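Local coordinates for Ydr267cp (Saccharomyces cerevisiae, PDB 2HES), which is an essential part of the cytosolic iron-sulfur protein assembly machinery, required for the maturation of iron-sulfur proteins outside the mitochondria, at residues A243-V248 and A274-V279; N299-L304 and L312-D317; S19-Q24 and S63-P68; L10-E15 and G319-W324. One frame throughout, in Å; residues are numbered along the deposited sequence.

The chain folds into a seven-bladed WD40 propeller, each blade a four-stranded antiparallel sheet. Near the N terminus L10-E15 opens contact 4, which closes only at G319-W324, a loop of about 300 residues within which the other three contacts nest one after another. Contact 3 closes first, setting the inner strands of two successive blades side by side. Contact 1 follows, where the chain leaving strand 237-244 packs on strand 273-279 of the next blade. Contact 2, a hairpin, lies in the last blade and touches contact 1 through V275, contact 3 through F20 and contact 4 through W324. Contact 4 then adds the N-terminal strand to that blade and closes the ring.

Contact 1. Residues A243-V248 and A274-V279; sequences AILPDV and AVYEEV
The hydroxyl of Y276, beside V248 CG2, is gripped by two partners: S266 OG, by a hydrogen bond within the same blade, and a water (water 1). Water 1 lies 2.9 Å from Y276 OH and donates to P246 O at 2.7 Å, so the tyrosine and the loop carbonyl meet through it. The ring itself is covered over one face by L245, whose CD1 stands 3.5 Å from the ring centroid and only 11° off the normal, a CH-pi contact. With CG anti to the carbonyl carbon (chi1 -54°) and CD1 extended beyond it, the leucine reaches the middle of the ring rather than its rim. P246 O comes at the ring edge, near its plane. Farther along, V248 CG2 approaches Y276 OH to 3.5 Å, and V248 CG1 meets the methyl of A274, CB, at 3.6 Å. A phenylalanine in place of Y276 would probably keep the leucine on its ring but leave water 1 and S266 without their shared hydroxyl partner. L245, P246 and V248 thus pack on A274 and Y276 of strand 273-279 as the chain passes from one blade to the next. L245 also packs on V223 and V225 of the blade it leaves and on I264 and W283 of the blade it enters.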
loop_
_atom_site.group_PDB
_atom_site.type_symbol
_atom_site.label_atom_id
_atom_site.label_comp_id
_atom_site.label_asym_id
_atom_site.label_seq_id
_atom_site.Cartn_x
_atom_site.Cartn_y
_atom_site.Cartn_z
ATOM N N ALA A 243 8.670 14.281 -12.242
ATOM C CA ALA A 243 9.566 14.830 -11.216
ATOM C C ALA A 243 10.205 13.714 -10.462
ATOM O O ALA A 243 9.583 12.668 -10.313
ATOM C CB ALA A 243 8.765 15.630 -10.241
ATOM N N ILE A 244 11.408 13.971 -9.951
ATOM C CA ILE A 244 12.001 13.138 -8.886
ATOM C C ILE A 244 12.043 14.031 -7.633
ATOM O O ILE A 244 12.543 15.184 -7.683
ATOM C CB ILE A 244 13.397 12.574 -9.293
ATOM C CG1 ILE A 244 13.254 11.551 -10.440
ATOM C CG2 ILE A 244 14.013 11.839 -8.121
ATOM C CD1 ILE A 244 14.596 11.131 -11.106
ATOM N N LEU A 245 11.507 13.540 -6.504
ATOM C CA LEU A 245 11.435 14.396 -5.300
ATOM C C LEU A 245 12.829 14.707 -4.759
ATOM O O LEU A 245 13.783 13.956 -5.020
ATOM C CB LEU A 245 10.566 13.765 -4.196
ATOM C CG LEU A 245 9.148 13.364 -4.633
ATOM C CD1 LEU A 245 8.341 12.923 -3.421
ATOM C CD2 LEU A 245 8.478 14.514 -5.306
ATOM N N PRO A 246 12.946 15.791 -3.976
ATOM C CA PRO A 246 14.259 16.124 -3.415
ATOM C C PRO A 246 14.902 14.965 -2.630
ATOM O O PRO A 246 14.193 14.134 -2.062
ATOM C CB PRO A 246 13.959 17.291 -2.471
ATOM C CG PRO A 246 12.668 17.900 -2.943
ATOM C CD PRO A 246 11.897 16.735 -3.574
ATOM N N ASP A 247 16.233 14.941 -2.569
ATOM C CA ASP A 247 16.997 13.888 -1.875
ATOM C C ASP A 247 16.587 13.789 -0.418
ATOM O O ASP A 247 16.545 14.805 0.284
ATOM C CB ASP A 247 18.495 14.201 -1.905
ATOM C CG ASP A 247 19.308 13.200 -1.099
ATOM O OD1 ASP A 247 19.655 12.143 -1.631
ATOM O OD2 ASP A 247 19.585 13.467 0.079
ATOM N N VAL A 248 16.289 12.568 0.043
ATOM C CA VAL A 248 15.987 12.348 1.472
ATOM C C VAL A 248 16.684 11.104 1.991
ATOM O O VAL A 248 17.444 11.185 2.982
ATOM C CB VAL A 248 14.452 12.236 1.716
ATOM C CG1 VAL A 248 14.130 11.513 3.057
ATOM C CG2 VAL A 248 13.818 13.607 1.687
ATOM N N ALA A 274 9.906 11.334 5.662
ATOM C CA ALA A 274 9.861 12.653 5.037
ATOM C C ALA A 274 8.478 12.948 4.496
ATOM O O ALA A 274 7.760 12.015 4.086
ATOM C CB ALA A 274 10.869 12.736 3.908
ATOM N N VAL A 275 8.137 14.234 4.479
ATOM C CA VAL A 275 6.910 14.753 3.877
ATOM C C VAL A 275 7.304 15.802 2.851
ATOM O O VAL A 275 8.181 16.626 3.125
ATOM C CB VAL A 275 5.956 15.375 4.944
ATOM C CG1 VAL A 275 4.661 15.910 4.312
ATOM C CG2 VAL A 275 5.661 14.325 6.024
ATOM N N TYR A 276 6.612 15.793 1.716
ATOM C CA TYR A 276 6.875 16.697 0.582
ATOM C C TYR A 276 5.623 17.457 0.175
ATOM O O TYR A 276 4.508 16.912 0.211
ATOM C CB TYR A 276 7.329 15.890 -0.630
ATOM C CG TYR A 276 8.343 14.826 -0.367
ATOM C CD1 TYR A 276 9.713 15.071 -0.560
ATOM C CD2 TYR A 276 7.956 13.545 0.068
ATOM C CE1 TYR A 276 10.652 14.055 -0.362
ATOM C CE2 TYR A 276 8.894 12.522 0.272
ATOM C CZ TYR A 276 10.237 12.790 0.099
ATOM O OH TYR A 276 11.154 11.776 0.276
ATOM N N GLU A 277 5.789 18.704 -0.252
ATOM C CA GLU A 277 4.641 19.516 -0.634
ATOM C C GLU A 277 4.913 20.127 -2.013
ATOM O O GLU A 277 6.043 20.515 -2.290
ATOM C CB GLU A 277 4.415 20.631 0.420
ATOM C CG GLU A 277 3.246 21.531 0.105
ATOM C CD GLU A 277 3.187 22.745 1.004
ATOM O OE1 GLU A 277 4.267 23.282 1.369
ATOM O OE2 GLU A 277 2.057 23.145 1.368
ATOM N N GLU A 278 3.880 20.192 -2.867
ATOM C CA GLU A 278 3.989 20.736 -4.223
ATOM C C GLU A 278 3.412 22.142 -4.220
ATOM O O GLU A 278 2.217 22.341 -3.939
ATOM C CB GLU A 278 3.200 19.849 -5.216
ATOM C CG GLU A 278 3.482 20.125 -6.666
ATOM C CD GLU A 278 2.585 19.341 -7.615
ATOM O OE1 GLU A 278 1.422 19.049 -7.238
ATOM O OE2 GLU A 278 3.051 19.052 -8.733
ATOM N N VAL A 279 4.263 23.112 -4.532
ATOM C CA VAL A 279 3.855 24.515 -4.588
ATOM C C VAL A 279 4.442 25.123 -5.844
ATOM O O VAL A 279 5.638 24.967 -6.106
ATOM C CB VAL A 279 4.379 25.308 -3.373
ATOM C CG1 VAL A 279 3.769 26.718 -3.352
ATOM C CG2 VAL A 279 4.105 24.587 -2.061
HETATM O O HOH W 1 13.089 11.644 -1.861
#

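Contact 2. Residues N299-L304 and L312-D317; sequences NVVKWL and LATGGD
L312 lays its CD2 over one face of the W303 indole, 3.5 Å from the centroid of the six-membered ring and 9° off the normal, a CH-pi contact. V301 CG2 joins them, 3.9 Å from L312 CD2. Strands 264-268 and 273-279 of the preceding blade pack on this group through A265, V267, L273 and V275, and W303 NE1 bonds to A257 O there. An alanine in place of W303 would probably strip L312 of its aromatic cover, open a gap between the blades and leave A257 O without its indole donor. Outward, antiparallel backbone bonds pair K302 with A313 and V300 with G315. The pairing ends in a classic beta bulge: G315 O accepts from both N299 N (2.7 Å) and V300 N (3.3 Å). A side chain at G315 would run into V300 CG1. At the polar edge N299 ND2 bonds to I17 O and points at D317 OD1, whose position is less certain. Backbone bonds thus run the whole hairpin, the bulged end adding the doubly used G315 O and the N299 amide, while T314 OG1, on the apolar face, bonds within its repeat to W324 NE1 and H293 NE2, a Trp-Thr-His network found in many WD40 repeats.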
loop_
_atom_site.group_PDB
_atom_site.type_symbol
_atom_site.label_atom_id
_atom_site.label_comp_id
_atom_site.label_asym_id
_atom_site.label_seq_id
_atom_site.Cartn_x
_atom_site.Cartn_y
_atom_site.Cartn_z
ATOM N N ASN A 299 9.020 0.167 7.203
ATOM C CA ASN A 299 8.525 -0.590 6.042
ATOM C C ASN A 299 7.274 -0.010 5.433
ATOM O O ASN A 299 6.945 -0.309 4.258
ATOM C CB ASN A 299 8.207 -2.027 6.470
ATOM C CG ASN A 299 9.427 -2.759 6.952
ATOM O OD1 ASN A 299 10.420 -2.883 6.232
ATOM N ND2 ASN A 299 9.366 -3.247 8.186
ATOM N N VAL A 300 6.540 0.745 6.238
ATOM C CA VAL A 300 5.170 1.167 5.867
ATOM C C VAL A 300 4.791 2.504 6.461
ATOM O O VAL A 300 5.187 2.825 7.593
ATOM C CB VAL A 300 4.081 0.038 6.126
ATOM C CG1 VAL A 300 4.000 -0.367 7.601
ATOM C CG2 VAL A 300 2.734 0.486 5.658
ATOM N N VAL A 301 4.041 3.299 5.684
ATOM C CA VAL A 301 3.551 4.594 6.119
ATOM C C VAL A 301 2.162 4.845 5.561
ATOM O O VAL A 301 1.909 4.521 4.411
ATOM C CB VAL A 301 4.519 5.753 5.687
ATOM C CG1 VAL A 301 4.647 5.842 4.147
ATOM C CG2 VAL A 301 4.086 7.080 6.297
ATOM N N LYS A 302 1.277 5.430 6.379
ATOM C CA LYS A 302 -0.078 5.799 5.950
ATOM C C LYS A 302 -0.505 7.132 6.540
ATOM O O LYS A 302 -0.139 7.451 7.657
ATOM C CB LYS A 302 -1.077 4.716 6.401
ATOM C CG LYS A 302 -1.003 3.372 5.672
ATOM C CD LYS A 302 -1.353 3.523 4.192
ATOM C CE LYS A 302 -2.044 2.298 3.631
ATOM N NZ LYS A 302 -1.345 1.003 3.773
ATOM N N TRP A 303 -1.328 7.872 5.809
ATOM C CA TRP A 303 -1.939 9.111 6.265
ATOM C C TRP A 303 -3.286 8.724 6.834
ATOM O O TRP A 303 -4.061 8.043 6.146
ATOM C CB TRP A 303 -2.226 10.025 5.095
ATOM C CG TRP A 303 -1.044 10.640 4.454
ATOM C CD1 TRP A 303 -0.473 10.281 3.266
ATOM C CD2 TRP A 303 -0.307 11.765 4.936
ATOM N NE1 TRP A 303 0.579 11.110 2.980
ATOM C CE2 TRP A 303 0.707 12.031 3.987
ATOM C CE3 TRP A 303 -0.408 12.582 6.071
ATOM C CZ2 TRP A 303 1.621 13.065 4.141
ATOM C CZ3 TRP A 303 0.499 13.609 6.230
ATOM C CH2 TRP A 303 1.502 13.850 5.262
ATOM N N LEU A 304 -3.571 9.180 8.055
ATOM C CA LEU A 304 -4.792 8.723 8.752
ATOM C C LEU A 304 -5.850 9.806 8.819
ATOM O O LEU A 304 -5.525 11.000 8.877
ATOM C CB LEU A 304 -4.441 8.196 10.157
ATOM C CG LEU A 304 -4.110 6.704 10.384
ATOM C CD1 LEU A 304 -3.343 5.998 9.228
ATOM C CD2 LEU A 304 -3.393 6.469 11.708
ATOM N N LEU A 312 0.214 10.778 10.733
ATOM C CA LEU A 312 0.966 9.744 10.026
ATOM C C LEU A 312 1.165 8.522 10.899
ATOM O O LEU A 312 1.483 8.624 12.088
ATOM C CB LEU A 312 2.335 10.272 9.526
ATOM C CG LEU A 312 2.247 11.271 8.369
ATOM C CD1 LEU A 312 3.312 12.373 8.421
ATOM C CD2 LEU A 312 2.313 10.493 7.063
ATOM N N ALA A 313 1.004 7.350 10.316
ATOM C CA ALA A 313 1.445 6.142 10.997
ATOM C C ALA A 313 2.617 5.514 10.267
ATOM O O ALA A 313 2.608 5.440 9.018
ATOM C CB ALA A 313 0.297 5.155 11.106
ATOM N N THR A 314 3.616 5.051 11.037
ATOM C CA THR A 314 4.738 4.332 10.481
ATOM C C THR A 314 4.902 3.005 11.170
ATOM O O THR A 314 4.747 2.920 12.406
ATOM C CB THR A 314 6.084 5.124 10.617
ATOM O OG1 THR A 314 6.297 5.494 11.988
ATOM C CG2 THR A 314 6.065 6.362 9.788
ATOM N N GLY A 315 5.223 1.986 10.384
ATOM C CA GLY A 315 5.508 0.632 10.854
ATOM C C GLY A 315 6.909 0.123 10.537
ATOM O O GLY A 315 7.358 0.133 9.375
ATOM N N GLY A 316 7.595 -0.398 11.562
ATOM C CA GLY A 316 9.025 -0.679 11.435
ATOM C C GLY A 316 9.447 -2.072 11.860
ATOM O O GLY A 316 8.627 -2.855 12.351
ATOM N N ASP A 317 10.730 -2.381 11.674
ATOM C CA ASP A 317 11.270 -3.728 11.896
ATOM C C ASP A 317 11.283 -4.069 13.399
ATOM O O ASP A 317 11.556 -5.210 13.763
ATOM C CB ASP A 317 12.691 -3.884 11.294
ATOM C CG ASP A 317 12.698 -4.410 9.815
ATOM O OD1 ASP A 317 11.616 -4.658 9.262
ATOM O OD2 ASP A 317 13.790 -4.630 9.210
#

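Contact 3. Residues S19-Q24 and S63-P68; sequences SFDFSQ and SVAWRP
S19, D21 and S23 face S63-W66 across the seam between two successive blades of the WD40 propeller, where the axes of the short strands 19-23 and 63-66 run 7° apart and approach to 5.5 Å. Side chains reaching to backbone, rather than paired backbones, make the polar links. The seam is tight in two places. S23 CB sits over one face of the W66 indole, 3.4 Å from W66 CG, in an offset CH-pi contact, while the indole's other neighbours include I26 and A28 of the first blade. The buried S19 OG accepts from V64 N at 3.0 Å, and water 2 bridges it to S63 OG. The looser, solvent side is at the partly exposed D21 carboxylate, where water 3 lies near D21 OD2 and W66 O. D21 extends this group away from its own backbone N (chi1 -162°), and OD2 takes W66 N at 2.8 Å in a nearly straight bond on its anti lone pair. The same pattern recurs at the next seam, where S63 OG is hydrogen-bonded to V113 N and A65 O to W115 NE1. On the other side of strand 17-23, F20 O receives K302 NZ from the last blade. W66 NE1 gives its hydrogen to D21 O at 3.0 Å in a bent bond, the oxygen nearly in the indole plane but the nitrogen 60° out of the carbonyl plane, not on a lone pair.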
loop_
_atom_site.group_PDB
_atom_site.type_symbol
_atom_site.label_atom_id
_atom_site.label_comp_id
_atom_site.label_asym_id
_atom_site.label_seq_id
_atom_site.Cartn_x
_atom_site.Cartn_y
_atom_site.Cartn_z
ATOM N N SER A 19 2.810 -4.398 7.022
ATOM C CA SER A 19 1.630 -3.812 6.394
ATOM C C SER A 19 0.653 -3.307 7.428
ATOM O O SER A 19 0.563 -3.851 8.545
ATOM C CB SER A 19 0.899 -4.866 5.529
ATOM O OG SER A 19 -0.179 -4.259 4.807
ATOM N N PHE A 20 -0.048 -2.240 7.075
ATOM C CA PHE A 20 -1.204 -1.829 7.857
ATOM C C PHE A 20 -2.193 -1.020 7.040
ATOM O O PHE A 20 -1.871 -0.569 5.931
ATOM C CB PHE A 20 -0.847 -1.202 9.249
ATOM C CG PHE A 20 0.078 0.009 9.223
ATOM C CD1 PHE A 20 -0.066 1.023 8.300
ATOM C CD2 PHE A 20 1.026 0.154 10.234
ATOM C CE1 PHE A 20 0.781 2.150 8.331
ATOM C CE2 PHE A 20 1.854 1.271 10.285
ATOM C CZ PHE A 20 1.729 2.268 9.344
ATOM N N ASP A 21 -3.434 -0.930 7.515
ATOM C CA ASP A 21 -4.449 -0.215 6.760
ATOM C C ASP A 21 -5.487 0.253 7.733
ATOM O O ASP A 21 -5.745 -0.449 8.722
ATOM C CB ASP A 21 -5.098 -1.142 5.695
ATOM C CG ASP A 21 -5.836 -0.356 4.591
ATOM O OD1 ASP A 21 -5.307 0.681 4.116
ATOM O OD2 ASP A 21 -6.938 -0.790 4.189
ATOM N N PHE A 22 -6.077 1.422 7.445
ATOM C CA PHE A 22 -7.020 2.149 8.332
ATOM C C PHE A 22 -8.387 2.329 7.690
ATOM O O PHE A 22 -8.493 2.830 6.577
ATOM C CB PHE A 22 -6.416 3.539 8.613
ATOM C CG PHE A 22 -7.133 4.355 9.655
ATOM C CD1 PHE A 22 -7.064 3.985 11.001
ATOM C CD2 PHE A 22 -7.801 5.532 9.317
ATOM C CE1 PHE A 22 -7.685 4.739 11.981
ATOM C CE2 PHE A 22 -8.425 6.312 10.300
ATOM C CZ PHE A 22 -8.362 5.900 11.645
ATOM N N SER A 23 -9.447 1.948 8.404
ATOM C CA SER A 23 -10.803 2.202 7.937
ATOM C C SER A 23 -11.668 2.309 9.168
ATOM O O SER A 23 -11.520 1.506 10.051
ATOM C CB SER A 23 -11.315 1.032 7.077
ATOM O OG SER A 23 -12.643 1.281 6.586
ATOM N N GLN A 24 -12.552 3.303 9.196
ATOM C CA GLN A 24 -13.620 3.391 10.205
ATOM C C GLN A 24 -13.026 3.406 11.609
ATOM O O GLN A 24 -13.491 2.696 12.510
ATOM C CB GLN A 24 -14.615 2.232 10.056
ATOM C CG GLN A 24 -15.244 2.157 8.666
ATOM C CD GLN A 24 -16.753 2.006 8.718
ATOM O OE1 GLN A 24 -17.498 2.995 8.618
ATOM N NE2 GLN A 24 -17.216 0.773 8.884
ATOM N N SER A 63 0.545 -8.452 3.861
ATOM C CA SER A 63 -0.373 -7.397 3.411
ATOM C C SER A 63 -1.780 -7.521 4.000
ATOM O O SER A 63 -2.337 -8.593 4.079
ATOM C CB SER A 63 -0.480 -7.415 1.885
ATOM O OG SER A 63 -1.113 -6.241 1.429
ATOM N N VAL A 64 -2.313 -6.400 4.450
ATOM C CA VAL A 64 -3.700 -6.358 4.956
ATOM C C VAL A 64 -4.374 -5.152 4.331
ATOM O O VAL A 64 -3.747 -4.107 4.153
ATOM C CB VAL A 64 -3.796 -6.268 6.515
ATOM C CG1 VAL A 64 -3.292 -7.558 7.183
ATOM C CG2 VAL A 64 -3.075 -5.021 7.081
ATOM N N ALA A 65 -5.651 -5.293 3.982
ATOM C CA ALA A 65 -6.391 -4.142 3.484
ATOM C C ALA A 65 -7.881 -4.270 3.782
ATOM O O ALA A 65 -8.473 -5.343 3.531
ATOM C CB ALA A 65 -6.210 -4.032 1.995
ATOM N N TRP A 66 -8.467 -3.139 4.175
ATOM C CA TRP A 66 -9.893 -3.043 4.441
ATOM C C TRP A 66 -10.663 -2.824 3.141
ATOM O O TRP A 66 -10.269 -2.000 2.289
ATOM C CB TRP A 66 -10.168 -1.849 5.337
ATOM C CG TRP A 66 -9.680 -1.967 6.733
ATOM C CD1 TRP A 66 -8.577 -1.383 7.247
ATOM C CD2 TRP A 66 -10.292 -2.694 7.814
ATOM N NE1 TRP A 66 -8.446 -1.679 8.587
ATOM C CE2 TRP A 66 -9.493 -2.479 8.965
ATOM C CE3 TRP A 66 -11.439 -3.483 7.926
ATOM C CZ2 TRP A 66 -9.801 -3.038 10.214
ATOM C CZ3 TRP A 66 -11.755 -4.036 9.174
ATOM C CH2 TRP A 66 -10.944 -3.806 10.297
ATOM N N ARG A 67 -11.796 -3.507 3.014
ATOM C CA ARG A 67 -12.702 -3.158 1.937
ATOM C C ARG A 67 -13.239 -1.742 2.247
ATOM O O ARG A 67 -13.866 -1.528 3.291
ATOM C CB ARG A 67 -13.821 -4.189 1.832
ATOM C CG ARG A 67 -14.766 -3.919 0.666
ATOM C CD ARG A 67 -16.019 -4.772 0.772
ATOM N NE ARG A 67 -16.786 -4.391 1.957
ATOM C CZ ARG A 67 -18.012 -4.816 2.241
ATOM N NH1 ARG A 67 -18.632 -5.648 1.421
ATOM N NH2 ARG A 67 -18.609 -4.415 3.371
ATOM N N PRO A 68 -12.957 -0.756 1.370
ATOM C CA PRO A 68 -13.073 0.680 1.766
ATOM C C PRO A 68 -14.387 1.121 2.436
ATOM O O PRO A 68 -15.467 0.608 2.104
ATOM C CB PRO A 68 -12.859 1.415 0.449
ATOM C CG PRO A 68 -11.948 0.474 -0.314
ATOM C CD PRO A 68 -12.480 -0.895 -0.020
HETATM O O HOH W 2 0.582 -4.363 2.162
HETATM O O HOH W 3 -8.340 -0.384 1.881
#

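Contact 4. Residues L10-E15 and G319-W324; sequences LKLYKE and GIVNFW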
loop_
_atom_site.group_PDB
_atom_site.type_symbol
_atom_site.label_atom_id
_atom_site.label_comp_id
_atom_site.label_asym_id
_atom_site.label_seq_id
_atom_site.Cartn_x
_atom_site.Cartn_y
_atom_site.Cartn_z
ATOM N N LEU A 10 3.337 2.630 19.749
ATOM C CA LEU A 10 2.627 1.427 20.132
ATOM C C LEU A 10 3.328 0.139 19.737
ATOM O O LEU A 10 3.349 -0.227 18.566
ATOM C CB LEU A 10 1.192 1.483 19.574
ATOM C CG LEU A 10 0.075 0.631 20.176
ATOM C CD1 LEU A 10 -0.237 1.121 21.582
ATOM C CD2 LEU A 10 -1.162 0.753 19.320
ATOM N N LYS A 11 3.886 -0.587 20.711
ATOM C CA LYS A 11 4.531 -1.836 20.376
ATOM C C LYS A 11 3.502 -2.955 20.301
ATOM O O LYS A 11 2.790 -3.216 21.285
ATOM C CB LYS A 11 5.654 -2.213 21.357
ATOM C CG LYS A 11 6.459 -3.408 20.854
ATOM C CD LYS A 11 7.651 -3.716 21.717
ATOM C CE LYS A 11 8.355 -4.948 21.214
ATOM N NZ LYS A 11 9.093 -4.732 19.956
ATOM N N LEU A 12 3.478 -3.634 19.156
ATOM C CA LEU A 12 2.500 -4.687 18.848
ATOM C C LEU A 12 3.059 -6.098 18.706
ATOM O O LEU A 12 2.377 -7.075 19.052
ATOM C CB LEU A 12 1.750 -4.330 17.558
ATOM C CG LEU A 12 0.844 -3.098 17.502
ATOM C CD1 LEU A 12 0.323 -2.948 16.060
ATOM C CD2 LEU A 12 -0.309 -3.193 18.456
ATOM N N TYR A 13 4.254 -6.228 18.137
ATOM C CA TYR A 13 4.899 -7.517 17.928
ATOM C C TYR A 13 6.354 -7.369 18.320
ATOM O O TYR A 13 6.816 -6.244 18.570
ATOM C CB TYR A 13 4.899 -7.921 16.451
ATOM C CG TYR A 13 3.579 -7.917 15.737
ATOM C CD1 TYR A 13 2.863 -9.095 15.551
ATOM C CD2 TYR A 13 3.058 -6.726 15.200
ATOM C CE1 TYR A 13 1.639 -9.090 14.865
ATOM C CE2 TYR A 13 1.837 -6.717 14.519
ATOM C CZ TYR A 13 1.154 -7.891 14.347
ATOM O OH TYR A 13 -0.036 -7.843 13.658
ATOM N N LYS A 14 7.067 -8.494 18.321
ATOM C CA LYS A 14 8.530 -8.496 18.443
ATOM C C LYS A 14 9.211 -8.729 17.087
ATOM O O LYS A 14 10.450 -8.757 17.012
ATOM C CB LYS A 14 9.016 -9.548 19.457
ATOM C CG LYS A 14 8.598 -9.312 20.910
ATOM C CD LYS A 14 9.741 -9.632 21.899
ATOM C CE LYS A 14 10.287 -11.058 21.789
ATOM N NZ LYS A 14 11.562 -11.137 20.995
ATOM N N GLU A 15 8.403 -8.880 16.032
ATOM C CA GLU A 15 8.864 -9.149 14.666
ATOM C C GLU A 15 8.485 -7.960 13.775
ATOM O O GLU A 15 7.720 -7.117 14.205
ATOM C CB GLU A 15 8.210 -10.434 14.136
ATOM C CG GLU A 15 8.851 -11.744 14.625
ATOM C CD GLU A 15 10.179 -12.064 13.922
ATOM O OE1 GLU A 15 10.192 -12.170 12.675
ATOM O OE2 GLU A 15 11.207 -12.222 14.619
ATOM N N GLY A 319 8.628 -3.837 15.369
ATOM C CA GLY A 319 7.291 -4.287 15.801
ATOM C C GLY A 319 6.436 -3.187 16.404
ATOM O O GLY A 319 5.410 -3.456 17.044
ATOM N N ILE A 320 6.832 -1.941 16.166
ATOM C CA ILE A 320 6.154 -0.784 16.681
ATOM C C ILE A 320 5.400 -0.053 15.569
ATOM O O ILE A 320 5.896 0.065 14.439
ATOM C CB ILE A 320 7.180 0.188 17.388
ATOM C CG1 ILE A 320 7.742 -0.475 18.656
ATOM C CG2 ILE A 320 6.584 1.547 17.674
ATOM C CD1 ILE A 320 8.508 0.490 19.578
ATOM N N VAL A 321 4.216 0.437 15.890
ATOM C CA VAL A 321 3.579 1.461 15.068
ATOM C C VAL A 321 3.726 2.797 15.768
ATOM O O VAL A 321 3.163 3.016 16.860
ATOM C CB VAL A 321 2.068 1.186 14.804
ATOM C CG1 VAL A 321 1.470 2.312 13.995
ATOM C CG2 VAL A 321 1.891 -0.119 14.095
ATOM N N ASN A 322 4.508 3.692 15.176
ATOM C CA ASN A 322 4.553 5.054 15.687
ATOM C C ASN A 322 3.515 5.936 15.006
ATOM O O ASN A 322 3.327 5.881 13.781
ATOM C CB ASN A 322 5.965 5.638 15.524
ATOM C CG ASN A 322 6.982 4.955 16.399
ATOM O OD1 ASN A 322 8.003 4.432 15.921
ATOM N ND2 ASN A 322 6.725 4.958 17.695
ATOM N N PHE A 323 2.849 6.758 15.803
ATOM C CA PHE A 323 1.846 7.681 15.316
ATOM C C PHE A 323 2.399 9.065 15.491
ATOM O O PHE A 323 2.813 9.431 16.602
ATOM C CB PHE A 323 0.541 7.560 16.101
ATOM C CG PHE A 323 -0.135 6.247 15.938
ATOM C CD1 PHE A 323 -1.034 6.046 14.889
ATOM C CD2 PHE A 323 0.137 5.201 16.819
ATOM C CE1 PHE A 323 -1.659 4.813 14.731
ATOM C CE2 PHE A 323 -0.490 3.962 16.675
ATOM C CZ PHE A 323 -1.391 3.773 15.629
ATOM N N TRP A 324 2.421 9.821 14.391
ATOM C CA TRP A 324 3.047 11.133 14.366
ATOM C C TRP A 324 2.065 12.209 13.988
ATOM O O TRP A 324 1.155 11.997 13.166
ATOM C CB TRP A 324 4.205 11.178 13.366
ATOM C CG TRP A 324 5.126 10.016 13.433
ATOM C CD1 TRP A 324 4.959 8.823 12.810
ATOM C CD2 TRP A 324 6.359 9.928 14.158
ATOM N NE1 TRP A 324 6.018 7.996 13.080
ATOM C CE2 TRP A 324 6.890 8.649 13.915
ATOM C CE3 TRP A 324 7.081 10.818 14.978
ATOM C CZ2 TRP A 324 8.098 8.217 14.473
ATOM C CZ3 TRP A 324 8.277 10.387 15.537
ATOM C CH2 TRP A 324 8.779 9.096 15.277
#
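L10 and V321 exchange two backbone hydrogen bonds, L10 N to V321 O and V321 N to L10 O, each 2.9 Å, and so add the N-terminal strand to the last blade, the "velcro" closure familiar from WD40 propellers. G319 O follows with two donors: L12 N, also at 2.9 Å, and Y13 N at 3.2 Å, the latter in the carbonyl plane and on a lone pair. This double grip holds the chain as it turns out of the strand. G319 has positive phi (79°), and a CB there would strike Y13 O, so the lack of a side chain lets the two backbones close up. K11 NZ, its chain bent only at the last torsion (chi4 72°), bends round to donate to Y13 O, two residues on. The tyrosine hydroxyl meanwhile bonds T29 OG1 and K35 O, linking the closure to the first blade. Around these bonds the packing spreads over both faces of the sheet. On one, the K11 and I320 side chains cross at about a right angle, K11 CB 3.8 Å from I320 CG1; beside the other, L12 CD1 reaches V321 CG2, again at 3.8 Å, with L27, T29 and V39 of the first blade as further neighbours. The F323 ring takes V321 CG1 over one face and receives L10 CB at its edge, 4.2 Å from F323 CE2.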